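Local coordinates for protein with a SET domain within carboxy region (Cryptosporidium parvum, PDB 4LDG) that probably acts as a SET8-type histone H4 methyltransferase, the chain here being the carboxy-terminal part that carries the SET domain, at residues Y195-I206 with T232-L243. Numbering follows the deposited sequence.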
# COMPACT_ATOMS: atom_id res chain seq x y z
N TYR A 195 8.48 4.33 10.46
CA TYR A 195 7.79 3.15 10.91
C TYR A 195 8.80 2.10 11.36
O TYR A 195 9.45 1.42 10.54
CB TYR A 195 6.90 2.62 9.79
CG TYR A 195 5.92 1.61 10.26
CD1 TYR A 195 4.60 1.94 10.41
CD2 TYR A 195 6.32 0.34 10.63
CE1 TYR A 195 3.69 1.02 10.88
CE2 TYR A 195 5.42 -0.59 11.09
CZ TYR A 195 4.11 -0.25 11.24
OH TYR A 195 3.18 -1.15 11.70
N TYR A 196 8.93 1.98 12.68
CA TYR A 196 9.70 0.90 13.33
C TYR A 196 8.86 -0.37 13.40
O TYR A 196 7.71 -0.30 13.81
CB TYR A 196 10.12 1.27 14.77
CG TYR A 196 11.11 2.43 14.88
CD1 TYR A 196 12.48 2.24 14.70
CD2 TYR A 196 10.67 3.72 15.14
CE1 TYR A 196 13.38 3.29 14.77
CE2 TYR A 196 11.58 4.78 15.24
CZ TYR A 196 12.94 4.56 15.05
OH TYR A 196 13.85 5.60 15.15
N PHE A 197 9.48 -1.50 13.03
CA PHE A 197 8.89 -2.83 13.10
C PHE A 197 9.96 -3.92 13.24
O PHE A 197 11.16 -3.69 13.00
CB PHE A 197 8.02 -3.16 11.86
CG PHE A 197 8.77 -3.18 10.56
CD1 PHE A 197 9.10 -4.38 9.93
CD2 PHE A 197 9.14 -2.00 9.93
CE1 PHE A 197 9.77 -4.40 8.73
CE2 PHE A 197 9.84 -2.00 8.74
CZ PHE A 197 10.15 -3.21 8.13
N LYS A 198 9.51 -5.10 13.64
CA LYS A 198 10.35 -6.29 13.71
C LYS A 198 9.88 -7.30 12.66
O LYS A 198 8.68 -7.59 12.57
CB LYS A 198 10.26 -6.89 15.11
CG LYS A 198 11.29 -7.98 15.39
CD LYS A 198 11.06 -8.62 16.77
CE LYS A 198 12.37 -8.95 17.50
NZ LYS A 198 13.03 -7.75 18.10
N ALA A 199 10.81 -7.81 11.86
CA ALA A 199 10.53 -8.92 10.93
C ALA A 199 11.75 -9.84 10.81
O ALA A 199 12.88 -9.35 10.77
CB ALA A 199 10.15 -8.40 9.55
N ASN A 200 11.52 -11.15 10.69
CA ASN A 200 12.62 -12.10 10.48
C ASN A 200 13.62 -12.00 11.63
O ASN A 200 14.82 -12.08 11.41
CB ASN A 200 13.32 -11.83 9.13
CG ASN A 200 13.78 -13.11 8.42
OD1 ASN A 200 13.00 -14.04 8.23
ND2 ASN A 200 15.04 -13.14 8.00
N ASP A 201 13.10 -11.77 12.84
CA ASP A 201 13.89 -11.62 14.08
C ASP A 201 14.87 -10.43 14.07
O ASP A 201 15.84 -10.41 14.85
CB ASP A 201 14.62 -12.94 14.43
N LYS A 202 14.61 -9.44 13.22
CA LYS A 202 15.45 -8.24 13.12
C LYS A 202 14.61 -6.96 13.22
O LYS A 202 13.45 -6.94 12.83
CB LYS A 202 16.23 -8.28 11.80
CG LYS A 202 17.24 -7.17 11.59
CD LYS A 202 18.09 -7.42 10.34
CE LYS A 202 19.32 -6.52 10.28
NZ LYS A 202 19.04 -5.06 10.50
N ASN A 203 15.19 -5.90 13.78
CA ASN A 203 14.52 -4.62 13.91
C ASN A 203 14.82 -3.74 12.73
O ASN A 203 15.97 -3.61 12.33
CB ASN A 203 14.96 -3.90 15.18
CG ASN A 203 14.54 -4.64 16.44
OD1 ASN A 203 13.43 -5.18 16.53
ND2 ASN A 203 15.44 -4.68 17.40
N TYR A 204 13.78 -3.13 12.17
CA TYR A 204 13.94 -2.26 11.02
C TYR A 204 13.21 -0.95 11.26
O TYR A 204 12.39 -0.82 12.19
CB TYR A 204 13.39 -2.91 9.75
CG TYR A 204 14.08 -4.20 9.26
CD1 TYR A 204 15.10 -4.15 8.33
CD2 TYR A 204 13.65 -5.44 9.68
CE1 TYR A 204 15.71 -5.31 7.85
CE2 TYR A 204 14.24 -6.61 9.21
CZ TYR A 204 15.27 -6.54 8.29
OH TYR A 204 15.85 -7.71 7.83
N CYS A 205 13.52 0.03 10.44
CA CYS A 205 12.74 1.23 10.39
C CYS A 205 12.59 1.66 8.93
O CYS A 205 13.56 1.66 8.19
CB CYS A 205 13.41 2.34 11.20
SG CYS A 205 12.41 3.85 11.22
N ILE A 206 11.37 2.00 8.52
CA ILE A 206 11.18 2.62 7.23
C ILE A 206 10.93 4.09 7.43
O ILE A 206 9.93 4.49 8.06
CB ILE A 206 10.04 1.98 6.43
CG1 ILE A 206 10.46 0.58 5.97
CG2 ILE A 206 9.75 2.81 5.19
CD1 ILE A 206 9.29 -0.35 5.67
N THR A 232 -1.01 -4.30 8.72
CA THR A 232 0.25 -4.49 7.99
C THR A 232 0.67 -5.96 7.92
O THR A 232 0.25 -6.80 8.72
CB THR A 232 1.38 -3.67 8.61
OG1 THR A 232 1.37 -3.85 10.02
CG2 THR A 232 1.19 -2.20 8.29
N LYS A 233 1.48 -6.24 6.92
CA LYS A 233 2.09 -7.52 6.73
C LYS A 233 3.47 -7.26 6.16
O LYS A 233 3.74 -6.16 5.68
CB LYS A 233 1.25 -8.38 5.78
CG LYS A 233 0.08 -8.99 6.51
CD LYS A 233 -0.76 -9.88 5.61
CE LYS A 233 -1.96 -10.49 6.35
NZ LYS A 233 -1.71 -10.84 7.79
N VAL A 234 4.35 -8.24 6.25
CA VAL A 234 5.69 -8.12 5.70
C VAL A 234 5.98 -9.36 4.86
O VAL A 234 5.60 -10.45 5.24
CB VAL A 234 6.78 -7.98 6.79
CG1 VAL A 234 8.17 -8.04 6.17
CG2 VAL A 234 6.65 -6.65 7.51
N LEU A 235 6.60 -9.15 3.70
CA LEU A 235 7.22 -10.22 2.93
C LEU A 235 8.69 -9.94 2.83
O LEU A 235 9.09 -8.82 2.47
CB LEU A 235 6.66 -10.28 1.51
CG LEU A 235 5.23 -10.78 1.29
CD1 LEU A 235 4.97 -10.95 -0.20
CD2 LEU A 235 4.93 -12.07 2.04
N MET A 236 9.49 -10.96 3.10
CA MET A 236 10.91 -10.90 2.84
C MET A 236 11.09 -11.26 1.38
O MET A 236 10.72 -12.35 0.99
CB MET A 236 11.68 -11.88 3.72
CG MET A 236 11.46 -11.65 5.21
SD MET A 236 11.95 -10.01 5.80
CE MET A 236 13.72 -10.13 5.58
N ILE A 237 11.61 -10.32 0.59
CA ILE A 237 11.83 -10.51 -0.83
C ILE A 237 13.25 -10.11 -1.10
O ILE A 237 13.64 -8.99 -0.78
CB ILE A 237 10.89 -9.65 -1.67
CG1 ILE A 237 9.48 -10.20 -1.56
CG2 ILE A 237 11.34 -9.65 -3.13
CD1 ILE A 237 8.42 -9.29 -2.11
N GLU A 238 14.04 -11.02 -1.65
CA GLU A 238 15.44 -10.73 -1.97
C GLU A 238 16.18 -10.10 -0.78
O GLU A 238 16.92 -9.13 -0.92
CB GLU A 238 15.51 -9.88 -3.25
CG GLU A 238 15.09 -10.66 -4.50
CD GLU A 238 15.00 -9.81 -5.77
OE1 GLU A 238 13.89 -9.26 -6.07
OE2 GLU A 238 16.03 -9.70 -6.48
N ASN A 239 15.93 -10.68 0.40
CA ASN A 239 16.65 -10.37 1.64
C ASN A 239 16.21 -9.10 2.38
O ASN A 239 16.80 -8.73 3.39
CB ASN A 239 18.15 -10.35 1.40
CG ASN A 239 18.76 -11.72 1.52
OD1 ASN A 239 18.53 -12.58 0.67
ND2 ASN A 239 19.49 -11.96 2.60
N THR A 240 15.15 -8.48 1.87
CA THR A 240 14.71 -7.14 2.23
C THR A 240 13.23 -7.21 2.65
O THR A 240 12.37 -7.72 1.89
CB THR A 240 14.84 -6.24 1.00
OG1 THR A 240 16.23 -6.05 0.75
CG2 THR A 240 14.17 -4.89 1.18
N PRO A 241 12.91 -6.74 3.85
CA PRO A 241 11.50 -6.74 4.23
C PRO A 241 10.78 -5.71 3.42
O PRO A 241 11.31 -4.63 3.23
CB PRO A 241 11.52 -6.32 5.69
CG PRO A 241 12.74 -5.47 5.81
CD PRO A 241 13.75 -6.09 4.88
N ARG A 242 9.59 -6.06 2.93
CA ARG A 242 8.68 -5.15 2.25
C ARG A 242 7.40 -5.10 3.06
O ARG A 242 6.70 -6.14 3.22
CB ARG A 242 8.36 -5.66 0.84
CG ARG A 242 9.60 -6.05 0.04
CD ARG A 242 10.48 -4.85 -0.27
NE ARG A 242 9.76 -3.98 -1.20
CZ ARG A 242 9.86 -4.01 -2.52
NH1 ARG A 242 10.67 -4.89 -3.14
NH2 ARG A 242 9.13 -3.19 -3.25
N LEU A 243 7.08 -3.89 3.53
CA LEU A 243 5.97 -3.69 4.45
C LEU A 243 4.80 -3.13 3.66
O LEU A 243 4.96 -2.16 2.88
CB LEU A 243 6.40 -2.72 5.56
CG LEU A 243 5.41 -2.24 6.64
CD1 LEU A 243 5.00 -3.38 7.57
CD2 LEU A 243 6.04 -1.11 7.45
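P241 points its CG-CD edge at the face of the Y204 ring. Its CG sits over the ring centre, 3.5 Å from the centroid and 8° off the normal, a CH-pi contact. The neighbouring CB of P241 meets the edge of a second ring, 4.0 Å from F197 CE1. The F197 ring turns a face to L243, whose CD2 is 4.1 Å from F197 CD2. Y204 CB covers the opposite face of the F197 ring. V234 CG2 reaches F197 CE1 obliquely, and V234 CG1 touches the methyl of A199.

With CG anti to the backbone N (chi1 176°), the L243 side chain extends to Y195, crossing it at about a right angle, and puts CD2 over a face of its ring, 3.9 Å from the centroid. This second CH-pi contact is displaced toward the rim, near Y195 CD2 and CE2. I206 CD1 closes on L243 CB at 3.7 Å.

Both segments are antiparallel beta hairpins of the SET domain, each turned by a type I' turn, A199 to K202 and I237 to T240. They belong to two separate small antiparallel sheets whose facing side chains meet. Strands 195-199 and 232-237 cross at 53°, with axes 8.8 Å apart at the closest. No hydrogen bond joins the two hairpins; the closest contacts are between side chains. The outer face of the second hairpin packs L235 and R242 against helix 121-134, and R242 forms a salt bridge with E166.

At the turn end, M236 is bent at both chi2 and chi3. This curls its CE back to N200 CB, and M236 CE lies 3.9 Å from Y204 OH. At the other end Y195 OH and T232 OG1 approach from opposite directions but stay 3.7 Å apart.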